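Local coordinates for organic hydroperoxide resistance protein (Legionella pneumophila, PDB 6MJN), which probably reduces organic hydroperoxides through a redox-active cysteine, as in other OsmC/Ohr-family proteins, and so would protect the bacterium against oxidative damage, at residues Leu105-Thr110 with Ala119-Ala124. Sequence-based numbering, arbitrary orientation.
Sequences LHAHIT and ALVAKA
A107 on the strand and V121 on the helix mark the register, their CA atoms 7.5 Å apart. The axes of segments 105-110 and 119-124 come within 10.3 Å, and the N-to-C directions of these two short segments differ by 130°, so the helix runs obliquely across the face of the sheet, somewhat nearer perpendicular than antiparallel. At that spacing the join is made by side chains, all of them aliphatic. The CB atoms of A107 and I109, two residues apart on the strand, point toward the helix, whereas those of H106 and H108 point away. V121 meets both with one branch: its CG2 lies 3.7 Å from A107 CB and 3.6 Å from I109 CD1. I109 has CG1 anti to its carbonyl carbon (chi1 -66°), and an extended chi2 of 177° carries CD1 out to the helix, where L120 CD2 is a looser neighbour at 4.2 Å. The four touching residues are buried, yet only 139 Å² is covered in total, evidence of a small apolar seam. It joins strand 99-110, central between strands 82-93 and 140-146, to helix 114-125, which follows it in sequence; L120 and A124 also touch V72 and I69 of helix 53-76, while I109 packs on V144 of strand 140-146.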
ATOM      1  N   LEU B 105     -10.493   9.146   3.599  1.00 26.54           N
ATOM      2  CA  LEU B 105     -11.186   7.918   3.959  1.00 25.58           C
ATOM      3  C   LEU B 105     -12.639   8.238   4.263  1.00 27.96           C
ATOM      4  O   LEU B 105     -12.932   9.248   4.910  1.00 32.86           O
ATOM      5  CB  LEU B 105     -10.527   7.269   5.188  1.00 27.67           C
ATOM      6  CG  LEU B 105      -9.085   6.773   4.984  1.00 28.26           C
ATOM      7  CD1 LEU B 105      -8.581   6.179   6.297  1.00 29.49           C
ATOM      8  CD2 LEU B 105      -9.005   5.737   3.874  1.00 31.76           C
ATOM      9  N   HIS B 106     -13.558   7.406   3.792  1.00 26.66           N
ATOM     10  CA  HIS B 106     -14.962   7.618   4.120  1.00 27.50           C
ATOM     11  C   HIS B 106     -15.564   6.301   4.564  1.00 31.68           C
ATOM     12  O   HIS B 106     -15.679   5.370   3.763  1.00 30.53           O
ATOM     13  CB  HIS B 106     -15.733   8.176   2.924  1.00 33.49           C
ATOM     14  CG  HIS B 106     -17.185   8.386   3.208  1.00 44.28           C
ATOM     15  ND1 HIS B 106     -17.631   9.258   4.176  1.00 48.11           N
ATOM     16  CD2 HIS B 106     -18.291   7.813   2.683  1.00 56.33           C
ATOM     17  CE1 HIS B 106     -18.948   9.230   4.222  1.00 43.81           C
ATOM     18  NE2 HIS B 106     -19.376   8.358   3.328  1.00 56.53           N
ATOM     19  N   ALA B 107     -15.988   6.227   5.818  1.00 30.69           N
ATOM     20  CA  ALA B 107     -16.605   5.010   6.321  1.00 33.45           C
ATOM     21  C   ALA B 107     -18.124   5.106   6.221  1.00 32.63           C
ATOM     22  O   ALA B 107     -18.708   6.160   6.483  1.00 37.01           O
ATOM     23  CB  ALA B 107     -16.175   4.754   7.767  1.00 30.57           C
ATOM     24  N   HIS B 108     -18.763   4.008   5.820  1.00 31.73           N
ATOM     25  CA  HIS B 108     -20.221   3.889   5.840  0.52 35.30           C
ATOM     26  C   HIS B 108     -20.580   2.781   6.821  1.00 39.12           C
ATOM     27  O   HIS B 108     -20.334   1.601   6.556  1.00 42.43           O
ATOM     28  CB  HIS B 108     -20.781   3.597   4.448  0.52 45.51           C
ATOM     29  CG  HIS B 108     -22.277   3.501   4.400  0.52 48.89           C
ATOM     30  ND1 HIS B 108     -22.977   3.452   3.214  0.52 54.48           N
ATOM     31  CD2 HIS B 108     -23.204   3.450   5.386  0.52 48.90           C
ATOM     32  CE1 HIS B 108     -24.269   3.369   3.470  0.52 57.26           C
ATOM     33  NE2 HIS B 108     -24.434   3.362   4.780  0.52 54.49           N
ATOM     34  N   ILE B 109     -21.191   3.169   7.946  1.00 40.40           N
ATOM     35  CA  ILE B 109     -21.439   2.283   9.081  1.00 41.87           C
ATOM     36  C   ILE B 109     -22.941   2.180   9.325  1.00 37.64           C
ATOM     37  O   ILE B 109     -23.632   3.201   9.367  1.00 45.35           O
ATOM     38  CB  ILE B 109     -20.714   2.814  10.336  1.00 43.27           C
ATOM     39  CG1 ILE B 109     -19.195   2.742  10.153  1.00 41.70           C
ATOM     40  CG2 ILE B 109     -21.131   2.056  11.574  1.00 48.22           C
ATOM     41  CD1 ILE B 109     -18.412   3.313  11.306  1.00 40.86           C
ATOM     42  N   THR B 110     -23.460   0.945   9.435  1.00 36.93           N
ATOM     43  CA  THR B 110     -24.856   0.695   9.773  1.00 38.25           C
ATOM     44  C   THR B 110     -24.951   0.245  11.225  1.00 43.10           C
ATOM     45  O   THR B 110     -24.148  -0.571  11.681  1.00 44.25           O
ATOM     46  CB  THR B 110     -25.469  -0.392   8.866  1.00 45.01           C
ATOM     47  OG1 THR B 110     -25.061  -0.178   7.508  1.00 57.79           O
ATOM     48  CG2 THR B 110     -26.992  -0.382   8.944  1.00 48.89           C
ATOM     49  N   ALA B 119     -16.857   8.285  16.720  1.00 39.33           N
ATOM     50  CA  ALA B 119     -15.905   7.841  17.738  1.00 44.21           C
ATOM     51  C   ALA B 119     -15.283   6.494  17.375  1.00 42.33           C
ATOM     52  O   ALA B 119     -14.100   6.248  17.652  1.00 37.57           O
ATOM     53  CB  ALA B 119     -16.596   7.765  19.100  1.00 42.72           C
ATOM     54  N   LEU B 120     -16.073   5.594  16.786  1.00 36.17           N
ATOM     55  CA  LEU B 120     -15.547   4.286  16.417  1.00 39.60           C
ATOM     56  C   LEU B 120     -14.489   4.411  15.329  1.00 36.71           C
ATOM     57  O   LEU B 120     -13.424   3.780  15.409  1.00 38.22           O
ATOM     58  CB  LEU B 120     -16.702   3.387  15.965  1.00 37.68           C
ATOM     59  CG  LEU B 120     -16.410   2.094  15.205  1.00 42.61           C
ATOM     60  CD1 LEU B 120     -15.459   1.186  15.968  1.00 47.15           C
ATOM     61  CD2 LEU B 120     -17.723   1.381  14.961  1.00 44.81           C
ATOM     62  N   VAL B 121     -14.766   5.224  14.309  1.00 33.98           N
ATOM     63  CA  VAL B 121     -13.808   5.438  13.229  1.00 31.09           C
ATOM     64  C   VAL B 121     -12.526   6.056  13.767  1.00 36.74           C
ATOM     65  O   VAL B 121     -11.420   5.675  13.359  1.00 33.64           O
ATOM     66  CB  VAL B 121     -14.463   6.295  12.126  1.00 31.40           C
ATOM     67  CG1 VAL B 121     -13.407   6.932  11.197  1.00 37.40           C
ATOM     68  CG2 VAL B 121     -15.467   5.435  11.365  1.00 31.97           C
ATOM     69  N   ALA B 122     -12.644   7.000  14.708  1.00 32.52           N
ATOM     70  CA  ALA B 122     -11.447   7.609  15.283  1.00 38.50           C
ATOM     71  C   ALA B 122     -10.569   6.569  15.968  1.00 42.43           C
ATOM     72  O   ALA B 122      -9.338   6.619  15.859  1.00 40.57           O
ATOM     73  CB  ALA B 122     -11.828   8.711  16.271  1.00 40.83           C
ATOM     74  N   LYS B 123     -11.184   5.635  16.701  1.00 40.74           N
ATOM     75  CA  LYS B 123     -10.414   4.588  17.367  1.00 40.83           C
ATOM     76  C   LYS B 123      -9.784   3.642  16.359  1.00 37.22           C
ATOM     77  O   LYS B 123      -8.640   3.203  16.546  1.00 41.20           O
ATOM     78  CB  LYS B 123     -11.308   3.805  18.329  1.00 46.32           C
ATOM     79  CG  LYS B 123     -11.782   4.579  19.534  1.00 50.43           C
ATOM     80  CD  LYS B 123     -12.509   3.642  20.496  1.00 59.44           C
ATOM     81  CE  LYS B 123     -13.297   4.396  21.559  1.00 65.45           C
ATOM     82  NZ  LYS B 123     -14.477   5.065  20.968  1.00 69.26           N
ATOM     83  N   ALA B 124     -10.517   3.308  15.291  1.00 32.51           N
ATOM     84  CA  ALA B 124      -9.971   2.430  14.264  1.00 40.83           C
ATOM     85  C   ALA B 124      -8.730   3.041  13.624  1.00 42.17           C
ATOM     86  O   ALA B 124      -7.757   2.334  13.359  1.00 36.48           O
ATOM     87  CB  ALA B 124     -11.036   2.128  13.210  1.00 35.84           C
TER